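Local coordinates for sugar isomerase (Sinorhizobium meliloti, PDB 3QC0), which probably isomerises a sugar, and binds a zinc ion within a TIM barrel, at residues L11-E16 with Q245-F250. Residues are numbered along the deposited sequence; the frame is centred on the assembly and turned at random.
Sequences LATIRE and QEVEIF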
ATOM      1  N   LEU A  11     -22.094  -4.060  -7.942  1.00 20.92           N
ATOM      2  CA  LEU A  11     -22.540  -5.421  -8.182  1.00 21.72           C
ATOM      3  C   LEU A  11     -21.433  -6.447  -8.098  1.00 21.51           C
ATOM      4  O   LEU A  11     -21.678  -7.631  -8.082  1.00 22.69           O
ATOM      5  CB  LEU A  11     -23.246  -5.495  -9.537  1.00 21.74           C
ATOM      6  CG  LEU A  11     -24.473  -4.583  -9.664  1.00 22.47           C
ATOM      7  CD1 LEU A  11     -25.282  -4.907 -10.966  1.00 22.47           C
ATOM      8  CD2 LEU A  11     -25.390  -4.616  -8.445  1.00 22.64           C
ATOM      9  N   ALA A  12     -20.178  -6.006  -7.942  1.00 20.09           N
ATOM     10  CA  ALA A  12     -19.132  -6.969  -7.608  1.00 20.20           C
ATOM     11  C   ALA A  12     -19.448  -7.679  -6.297  1.00 19.95           C
ATOM     12  O   ALA A  12     -19.051  -8.819  -6.088  1.00 21.38           O
ATOM     13  CB  ALA A  12     -17.772  -6.280  -7.492  1.00 19.80           C
ATOM     14  N   THR A  13     -20.154  -6.999  -5.417  1.00 19.39           N
ATOM     15  CA  THR A  13     -20.474  -7.530  -4.091  1.00 20.44           C
ATOM     16  C   THR A  13     -21.223  -8.859  -4.141  1.00 22.66           C
ATOM     17  O   THR A  13     -21.031  -9.716  -3.267  1.00 23.16           O
ATOM     18  CB  THR A  13     -21.250  -6.480  -3.287  1.00 20.43           C
ATOM     19  OG1 THR A  13     -20.394  -5.346  -3.128  1.00 19.97           O
ATOM     20  CG2 THR A  13     -21.660  -6.956  -1.876  1.00 21.12           C
ATOM     21  N   ILE A  14     -22.024  -9.037  -5.194  1.00 23.57           N
ATOM     22  CA  ILE A  14     -22.787 -10.299  -5.369  1.00 24.40           C
ATOM     23  C   ILE A  14     -22.537 -10.870  -6.764  1.00 25.64           C
ATOM     24  O   ILE A  14     -23.442 -11.453  -7.422  1.00 26.13           O
ATOM     25  CB  ILE A  14     -24.323 -10.103  -5.050  1.00 24.84           C
ATOM     26  CG1 ILE A  14     -24.904  -8.905  -5.792  1.00 25.38           C
ATOM     27  CG2 ILE A  14     -24.548  -9.982  -3.512  1.00 24.15           C
ATOM     28  CD1 ILE A  14     -26.469  -8.801  -5.697  1.00 25.80           C
ATOM     29  N   ARG A  15     -21.300 -10.743  -7.232  1.00 26.39           N
ATOM     30  CA  ARG A  15     -20.968 -11.084  -8.602  1.00 27.68           C
ATOM     31  C   ARG A  15     -20.980 -12.583  -8.875  1.00 29.11           C
ATOM     32  O   ARG A  15     -21.184 -12.973 -10.019  1.00 28.46           O
ATOM     33  CB  ARG A  15     -19.594 -10.512  -9.008  1.00 28.50           C
ATOM     34  CG  ARG A  15     -18.446 -11.063  -8.184  1.00 29.35           C
ATOM     35  CD  ARG A  15     -17.574 -12.027  -8.911  1.00 34.49           C
ATOM     36  NE  ARG A  15     -16.951 -11.430 -10.077  1.00 37.61           N
ATOM     37  CZ  ARG A  15     -16.220 -12.117 -10.957  1.00 43.37           C
ATOM     38  NH1 ARG A  15     -16.005 -13.424 -10.786  1.00 45.46           N
ATOM     39  NH2 ARG A  15     -15.692 -11.500 -12.016  1.00 44.00           N
ATOM     40  N   GLU A  16     -20.748 -13.408  -7.856  1.00 29.04           N
ATOM     41  CA  GLU A  16     -20.714 -14.859  -8.073  1.00 31.17           C
ATOM     42  C   GLU A  16     -22.143 -15.402  -8.129  1.00 31.07           C
ATOM     43  O   GLU A  16     -22.408 -16.397  -8.822  1.00 30.92           O
ATOM     44  CB  GLU A  16     -19.905 -15.588  -6.992  1.00 31.98           C
ATOM     45  CG  GLU A  16     -18.381 -15.368  -7.090  1.00 34.54           C
ATOM     46  CD  GLU A  16     -17.764 -15.969  -8.354  1.00 38.52           C
ATOM     47  OE1 GLU A  16     -18.182 -17.070  -8.789  1.00 41.83           O
ATOM     48  OE2 GLU A  16     -16.841 -15.371  -8.914  1.00 37.73           O
ATOM     49  N   GLN A 245     -23.346   5.952  -0.577  1.00 22.54           N
ATOM     50  CA  GLN A 245     -22.174   5.158  -0.275  1.00 21.10           C
ATOM     51  C   GLN A 245     -22.350   3.851  -1.011  1.00 20.37           C
ATOM     52  O   GLN A 245     -23.391   3.197  -0.858  1.00 21.43           O
ATOM     53  CB  GLN A 245     -22.060   4.927   1.233  1.00 21.93           C
ATOM     54  CG  GLN A 245     -21.888   6.213   2.006  1.00 22.56           C
ATOM     55  CD  GLN A 245     -21.857   5.985   3.511  1.00 24.85           C
ATOM     56  OE1 GLN A 245     -21.047   5.209   4.003  1.00 26.65           O
ATOM     57  NE2 GLN A 245     -22.731   6.651   4.239  1.00 25.49           N
ATOM     58  N   GLU A 246     -21.340   3.483  -1.803  1.00 18.60           N
ATOM     59  CA  GLU A 246     -21.396   2.347  -2.699  1.00 19.21           C
ATOM     60  C   GLU A 246     -20.629   1.158  -2.120  1.00 18.51           C
ATOM     61  O   GLU A 246     -19.390   1.239  -1.951  1.00 18.32           O
ATOM     62  CB  GLU A 246     -20.809   2.783  -4.047  1.00 18.43           C
ATOM     63  CG  GLU A 246     -20.756   1.688  -5.099  1.00 19.53           C
ATOM     64  CD  GLU A 246     -20.014   2.133  -6.320  1.00 19.51           C
ATOM     65  OE1 GLU A 246     -20.356   3.210  -6.864  1.00 19.09           O
ATOM     66  OE2 GLU A 246     -19.088   1.417  -6.741  1.00 21.30           O
ATOM     67  N   VAL A 247     -21.337   0.100  -1.761  1.00 20.06           N
ATOM     68  CA  VAL A 247     -20.743  -1.098  -1.199  1.00 19.00           C
ATOM     69  C   VAL A 247     -20.060  -1.943  -2.247  1.00 18.99           C
ATOM     70  O   VAL A 247     -20.670  -2.479  -3.155  1.00 19.68           O
ATOM     71  CB  VAL A 247     -21.743  -1.963  -0.470  1.00 19.56           C
ATOM     72  CG1 VAL A 247     -21.065  -3.241   0.056  1.00 19.03           C
ATOM     73  CG2 VAL A 247     -22.444  -1.115   0.623  1.00 19.10           C
ATOM     74  N   GLU A 248     -18.748  -2.053  -2.109  1.00 17.75           N
ATOM     75  CA  GLU A 248     -17.937  -2.779  -3.070  1.00 17.59           C
ATOM     76  C   GLU A 248     -17.053  -3.751  -2.310  1.00 17.18           C
ATOM     77  O   GLU A 248     -16.036  -3.393  -1.720  1.00 18.04           O
ATOM     78  CB  GLU A 248     -17.096  -1.817  -3.922  1.00 16.69           C
ATOM     79  CG  GLU A 248     -16.290  -2.521  -4.989  1.00 17.59           C
ATOM     80  CD  GLU A 248     -15.452  -1.584  -5.789  1.00 21.01           C
ATOM     81  OE1 GLU A 248     -15.040  -0.572  -5.242  1.00 17.45           O
ATOM     82  OE2 GLU A 248     -15.256  -1.846  -6.991  1.00 25.15           O
ATOM     83  N   ILE A 249     -17.492  -5.000  -2.275  1.00 17.84           N
ATOM     84  CA  ILE A 249     -16.832  -6.080  -1.559  1.00 18.53           C
ATOM     85  C   ILE A 249     -16.445  -7.202  -2.523  1.00 20.43           C
ATOM     86  O   ILE A 249     -17.289  -7.740  -3.231  1.00 21.81           O
ATOM     87  CB  ILE A 249     -17.738  -6.666  -0.440  1.00 19.73           C
ATOM     88  CG1 ILE A 249     -18.064  -5.579   0.584  1.00 20.54           C
ATOM     89  CG2 ILE A 249     -17.045  -7.878   0.237  1.00 20.08           C
ATOM     90  CD1 ILE A 249     -19.181  -5.895   1.603  1.00 20.79           C
ATOM     91  N   PHE A 250     -15.170  -7.553  -2.545  1.00 19.66           N
ATOM     92  CA  PHE A 250     -14.646  -8.734  -3.213  1.00 21.00           C
ATOM     93  C   PHE A 250     -14.280  -9.733  -2.112  1.00 21.96           C
ATOM     94  O   PHE A 250     -13.344  -9.475  -1.353  1.00 20.92           O
ATOM     95  CB  PHE A 250     -13.382  -8.443  -4.060  1.00 19.91           C
ATOM     96  CG  PHE A 250     -13.458  -7.219  -4.959  1.00 21.44           C
ATOM     97  CD1 PHE A 250     -14.637  -6.740  -5.477  1.00 23.74           C
ATOM     98  CD2 PHE A 250     -12.286  -6.593  -5.349  1.00 23.40           C
ATOM     99  CE1 PHE A 250     -14.656  -5.603  -6.301  1.00 23.48           C
ATOM    100  CE2 PHE A 250     -12.307  -5.472  -6.173  1.00 23.77           C
ATOM    101  CZ  PHE A 250     -13.506  -4.964  -6.634  1.00 22.34           C
TER
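T13 reaches across to the backbone of V247-I249 and makes the polar link between residues 11-16 and 245-250. Its CB lies 4.0 Å from V247 O, and from there the two branches part. A chi1 of -62° swings OG1 opposite T13's own carbonyl carbon, to the flank that faces the backbone of V247 to I249. It accepts a hydrogen bond from I249 N at 3.0 Å, with a fairly straight N-H...O angle of 157°. The same oxygen lies 2.9 Å from V247 O and is hydrogen-bonded to N10 O. CG2, the other branch, brushes I249 CB at 4.2 Å as the two side chains cross, and V263 of helix 260-274 packs against T13 as well. On the backbone, T13 CA points its hydrogen at I249 O (3.3 Å, 159° at H), a weak CA-H...O contact. Replacing T13 by valine would probably leave I249 N without its acceptor in this buried place and weaken the tie to the extended chain past V247. Beside it, A12 CB meets the F250 ring at its edge, near the ring plane, 3.4 Å from CE1; R219 makes a cation-pi contact with that ring. A12 O receives the indole N-H of W256. Between V247 and I249 stands E248, whose CB points away from residues 11-16 and whose OE1 binds the zinc ion, together with E142, D177 and H204. The arrangement belongs to the closure of a TIM barrel of the xylose isomerase-like family: the loop after the first strand, 7-10, is tied to the chain leaving the last, 245-247, right beside the zinc site.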